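Local structure of cytochrome c-552/4 domain-containing protein (Ignicoccus hospitalis KIN4/I, 4QO5) at residues A[300-305]-A[404-409]. The protein is a membrane-associated octaheme cytochrome c of unknown physiological role that binds eight c-type hemes and probably transfers electrons. Numbering follows the deposited sequence.
Sequences VIAERT and VKICSA. With HEC (heme c), chain F.
I301 and A302 meet the side of helix 393-407 at the turn that carries K405 and I406. Both residues pair with L292 in a classic beta bulge, within the small antiparallel sheet of strands 292-293 and 300-302. The CG2 methyl of I301 lies against the helix backbone, 3.8 Å from O of K405, with CA of I406 next to it. With chi1 at -67°, CG1 of I301 stands beside the backbone N and anti to the carbonyl carbon, while CG2 is anti to the N and meets the helix. CD1 reaches toward CB of A409. I406 reaches alongside the strand, and its CD1 comes within 4.1 Å of CB of A302. L292 also touches the side chains of I301 and I406, so these three form one apolar cluster. K405 is extended beyond CG and runs past the backbone of I301. Its CE passes 3.5 Å from O of I301, and NZ makes a weak hydrogen bond to O of V300. O of I301 itself accepts a hydrogen bond from Q402, one helical turn before I406. The helix turn also carries C407, whose SG is covalently linked to a heme c.

Beyond the bulge the chain leads to R304 and a different heme c. The R304 chain bends at chi3 (-66°), which lays the guanidinium against the two propionates. CBA of one propionate sits over the centre of one guanidinium face. CGD of the other lies at its edge, in plane. A leucine in place of R304 would probably cost the propionate bearing O1D its NE hydrogen bond and the nearby guanidinium charge. R230, S290 and L291 also hydrogen-bond this heme. NE of R304 donates to O1D of the heme at 2.8 Å, with an N-H...O angle of 156°.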
ATOM      1  N   VAL A 300       8.670 -15.544 -32.195  1.00 26.72           N
ATOM      2  CA  VAL A 300       9.176 -15.005 -30.940  1.00 25.56           C
ATOM      3  C   VAL A 300       8.910 -13.506 -30.895  1.00 30.16           C
ATOM      4  O   VAL A 300       9.379 -12.755 -31.743  1.00 30.34           O
ATOM      5  CB  VAL A 300      10.680 -15.287 -30.759  1.00 27.86           C
ATOM      6  CG1 VAL A 300      11.215 -14.589 -29.504  1.00 29.79           C
ATOM      7  CG2 VAL A 300      10.917 -16.779 -30.668  1.00 29.22           C
ATOM      8  N   ILE A 301       8.124 -13.079 -29.916  1.00 23.26           N
ATOM      9  CA  ILE A 301       7.815 -11.671 -29.722  1.00 22.82           C
ATOM     10  C   ILE A 301       8.934 -10.973 -28.960  1.00 26.07           C
ATOM     11  O   ILE A 301       9.293  -9.827 -29.247  1.00 25.89           O
ATOM     12  CB  ILE A 301       6.482 -11.526 -28.954  1.00 22.47           C
ATOM     13  CG1 ILE A 301       5.320 -12.029 -29.817  1.00 26.60           C
ATOM     14  CG2 ILE A 301       6.258 -10.077 -28.490  1.00 24.59           C
ATOM     15  CD1 ILE A 301       4.014 -12.215 -29.014  1.00 24.23           C
ATOM     16  N   ALA A 302       9.494 -11.670 -27.978  1.00 23.37           N
ATOM     17  CA  ALA A 302      10.607 -11.127 -27.217  1.00 24.00           C
ATOM     18  C   ALA A 302      11.434 -12.296 -26.722  1.00 23.98           C
ATOM     19  O   ALA A 302      10.879 -13.264 -26.205  1.00 23.20           O
ATOM     20  CB  ALA A 302      10.097 -10.308 -26.026  1.00 26.18           C
ATOM     21  N   GLU A 303      12.749 -12.213 -26.897  1.00 22.61           N
ATOM     22  CA  GLU A 303      13.654 -13.209 -26.329  1.00 19.25           C
ATOM     23  C   GLU A 303      13.837 -12.981 -24.831  1.00 20.09           C
ATOM     24  O   GLU A 303      13.931 -11.839 -24.361  1.00 22.35           O
ATOM     25  CB  GLU A 303      15.014 -13.161 -27.045  1.00 24.28           C
ATOM     26  CG  GLU A 303      14.944 -13.518 -28.519  1.00 33.12           C
ATOM     27  CD  GLU A 303      14.800 -15.021 -28.776  1.00 46.24           C
ATOM     28  OE1 GLU A 303      14.942 -15.824 -27.823  1.00 43.76           O
ATOM     29  OE2 GLU A 303      14.555 -15.402 -29.944  1.00 53.29           O
ATOM     30  N   ARG A 304      13.896 -14.066 -24.071  1.00 19.55           N
ATOM     31  CA  ARG A 304      14.143 -13.950 -22.638  1.00 19.40           C
ATOM     32  C   ARG A 304      15.464 -13.235 -22.379  1.00 25.58           C
ATOM     33  O   ARG A 304      16.457 -13.429 -23.121  1.00 21.87           O
ATOM     34  CB  ARG A 304      14.180 -15.323 -21.988  1.00 22.14           C
ATOM     35  CG  ARG A 304      14.154 -15.277 -20.453  1.00 21.36           C
ATOM     36  CD  ARG A 304      14.348 -16.655 -19.882  1.00 21.27           C
ATOM     37  NE  ARG A 304      13.240 -17.548 -20.205  1.00 23.63           N
ATOM     38  CZ  ARG A 304      13.339 -18.629 -20.971  1.00 23.65           C
ATOM     39  NH1 ARG A 304      14.496 -18.943 -21.556  1.00 21.96           N
ATOM     40  NH2 ARG A 304      12.264 -19.385 -21.168  1.00 24.72           N
ATOM     41  N   THR A 305      15.485 -12.393 -21.353  1.00 20.34           N
ATOM     42  CA  THR A 305      16.756 -11.820 -20.912  1.00 24.26           C
ATOM     43  C   THR A 305      16.912 -11.790 -19.393  1.00 22.34           C
ATOM     44  O   THR A 305      15.974 -11.435 -18.677  1.00 20.70           O
ATOM     45  CB  THR A 305      16.971 -10.394 -21.463  1.00 24.95           C
ATOM     46  OG1 THR A 305      18.278  -9.936 -21.100  1.00 23.74           O
ATOM     47  CG2 THR A 305      15.930  -9.423 -20.920  1.00 22.67           C
ATOM     48  N   VAL A 404       7.532  -1.825 -27.886  1.00 21.36           N
ATOM     49  CA  VAL A 404       6.260  -1.606 -28.576  1.00 22.70           C
ATOM     50  C   VAL A 404       5.735  -2.916 -29.178  1.00 22.35           C
ATOM     51  O   VAL A 404       4.537  -3.163 -29.192  1.00 23.21           O
ATOM     52  CB  VAL A 404       6.396  -0.472 -29.611  1.00 26.74           C
ATOM     53  CG1 VAL A 404       5.148  -0.362 -30.523  1.00 22.87           C
ATOM     54  CG2 VAL A 404       6.664   0.841 -28.874  1.00 26.40           C
ATOM     55  N   LYS A 405       6.644  -3.776 -29.616  1.00 22.80           N
ATOM     56  CA  LYS A 405       6.279  -5.087 -30.165  1.00 23.33           C
ATOM     57  C   LYS A 405       5.591  -5.959 -29.094  1.00 23.13           C
ATOM     58  O   LYS A 405       4.671  -6.726 -29.398  1.00 24.39           O
ATOM     59  CB  LYS A 405       7.528  -5.776 -30.739  1.00 27.66           C
ATOM     60  CG  LYS A 405       7.262  -7.065 -31.509  1.00 30.90           C
ATOM     61  CD  LYS A 405       8.562  -7.611 -32.126  1.00 35.44           C
ATOM     62  CE  LYS A 405       8.418  -9.073 -32.509  1.00 42.93           C
ATOM     63  NZ  LYS A 405       9.643  -9.602 -33.171  1.00 55.08           N
ATOM     64  N   ILE A 406       6.031  -5.835 -27.843  1.00 20.34           N
ATOM     65  CA  ILE A 406       5.340  -6.495 -26.741  1.00 19.57           C
ATOM     66  C   ILE A 406       3.933  -5.934 -26.549  1.00 20.39           C
ATOM     67  O   ILE A 406       2.977  -6.701 -26.502  1.00 23.06           O
ATOM     68  CB  ILE A 406       6.123  -6.417 -25.416  1.00 19.13           C
ATOM     69  CG1 ILE A 406       7.469  -7.135 -25.573  1.00 24.25           C
ATOM     70  CG2 ILE A 406       5.290  -7.023 -24.275  1.00 20.53           C
ATOM     71  CD1 ILE A 406       8.377  -7.047 -24.345  1.00 25.55           C
ATOM     72  N   CYS A 407       3.800  -4.607 -26.454  1.00 20.51           N
ATOM     73  CA  CYS A 407       2.473  -3.993 -26.294  1.00 18.59           C
ATOM     74  C   CYS A 407       1.537  -4.420 -27.408  1.00 20.63           C
ATOM     75  O   CYS A 407       0.319  -4.545 -27.184  1.00 22.36           O
ATOM     76  CB  CYS A 407       2.529  -2.468 -26.341  1.00 21.37           C
ATOM     77  SG  CYS A 407       3.930  -1.757 -25.521  1.00 22.83           S
ATOM     78  N   SER A 408       2.115  -4.600 -28.600  1.00 20.62           N
ATOM     79  CA  SER A 408       1.364  -4.907 -29.812  1.00 21.16           C
ATOM     80  C   SER A 408       0.706  -6.272 -29.803  1.00 22.98           C
ATOM     81  O   SER A 408      -0.127  -6.567 -30.659  1.00 23.62           O
ATOM     82  CB  SER A 408       2.266  -4.786 -31.044  1.00 27.96           C
ATOM     83  OG  SER A 408       2.561  -3.421 -31.267  1.00 41.79           O
ATOM     84  N   ALA A 409       1.060  -7.101 -28.829  1.00 22.54           N
ATOM     85  CA  ALA A 409       0.322  -8.342 -28.635  1.00 22.89           C
ATOM     86  C   ALA A 409      -1.105  -8.041 -28.188  1.00 21.71           C
ATOM     87  O   ALA A 409      -2.010  -8.851 -28.412  1.00 22.23           O
ATOM     88  CB  ALA A 409       1.018  -9.235 -27.612  1.00 23.50           C
TER
HETATM   89 FE   HEC F 605      15.966 -16.133 -13.332  1.00 18.06          FE
HETATM   90  CHA HEC F 605      13.494 -17.721 -15.163  1.00 16.32           C
HETATM   91  CHB HEC F 605      17.975 -18.863 -13.564  1.00 20.36           C
HETATM   92  CHC HEC F 605      18.448 -14.489 -11.549  1.00 13.32           C
HETATM   93  CHD HEC F 605      14.009 -13.364 -13.097  1.00 18.78           C
HETATM   94  NA  HEC F 605      15.719 -17.900 -14.161  1.00 13.60           N
HETATM   95  C1A HEC F 605      14.684 -18.377 -14.933  1.00 18.48           C
HETATM   96  C2A HEC F 605      15.014 -19.688 -15.420  1.00 14.99           C
HETATM   97  C3A HEC F 605      16.241 -19.977 -14.992  1.00 16.57           C
HETATM   98  C4A HEC F 605      16.738 -18.869 -14.198  1.00 17.62           C
HETATM   99  CMA HEC F 605      17.011 -21.273 -15.276  1.00 17.00           C
HETATM  100  CAA HEC F 605      14.113 -20.582 -16.296  1.00 17.79           C
HETATM  101  CBA HEC F 605      14.040 -20.010 -17.719  1.00 18.50           C
HETATM  102  CGA HEC F 605      15.385 -20.172 -18.385  1.00 22.29           C
HETATM  103  O1A HEC F 605      15.737 -21.320 -18.755  1.00 23.15           O
HETATM  104  O2A HEC F 605      16.101 -19.155 -18.542  1.00 20.47           O
HETATM  105  NB  HEC F 605      17.781 -16.622 -12.668  1.00 15.40           N
HETATM  106  C1B HEC F 605      18.506 -17.756 -12.947  1.00 19.37           C
HETATM  107  C2B HEC F 605      19.858 -17.561 -12.453  1.00 19.52           C
HETATM  108  C3B HEC F 605      19.911 -16.298 -11.978  1.00 19.40           C
HETATM  109  C4B HEC F 605      18.630 -15.732 -12.056  1.00 15.77           C
HETATM  110  CMB HEC F 605      20.999 -18.585 -12.678  1.00 19.73           C
HETATM  111  CAB HEC F 605      20.932 -15.278 -11.427  1.00 26.45           C
HETATM  112  CBB HEC F 605      22.261 -15.320 -12.261  1.00 18.46           C
HETATM  113  NC  HEC F 605      16.260 -14.363 -12.524  1.00 13.17           N
HETATM  114  C1C HEC F 605      17.264 -13.824 -11.762  1.00 17.63           C
HETATM  115  C2C HEC F 605      16.803 -12.658 -11.050  1.00 17.79           C
HETATM  116  C3C HEC F 605      15.716 -12.304 -11.753  1.00 16.64           C
HETATM  117  C4C HEC F 605      15.246 -13.411 -12.501  1.00 20.60           C
HETATM  118  CMC HEC F 605      17.822 -11.683 -10.407  1.00 25.73           C
HETATM  119  CAC HEC F 605      14.781 -11.095 -11.770  1.00 25.36           C
HETATM  120  CBC HEC F 605      15.490  -9.709 -11.741  1.00 27.77           C
HETATM  121  ND  HEC F 605      14.062 -15.623 -13.994  1.00 16.36           N
HETATM  122  C1D HEC F 605      13.465 -14.391 -13.809  1.00 18.04           C
HETATM  123  C2D HEC F 605      12.208 -14.359 -14.489  1.00 17.17           C
HETATM  124  C3D HEC F 605      12.040 -15.735 -15.108  1.00 14.05           C
HETATM  125  C4D HEC F 605      13.259 -16.437 -14.776  1.00 15.27           C
HETATM  126  CMD HEC F 605      11.206 -13.184 -14.535  1.00 16.11           C
HETATM  127  CAD HEC F 605      10.894 -16.240 -15.999  1.00 18.59           C
HETATM  128  CBD HEC F 605      11.412 -15.924 -17.412  1.00 20.19           C
HETATM  129  CGD HEC F 605      10.359 -16.012 -18.480  1.00 21.67           C
HETATM  130  O1D HEC F 605      10.716 -16.366 -19.637  1.00 23.00           O
HETATM  131  O2D HEC F 605       9.171 -15.718 -18.200  1.00 20.60           O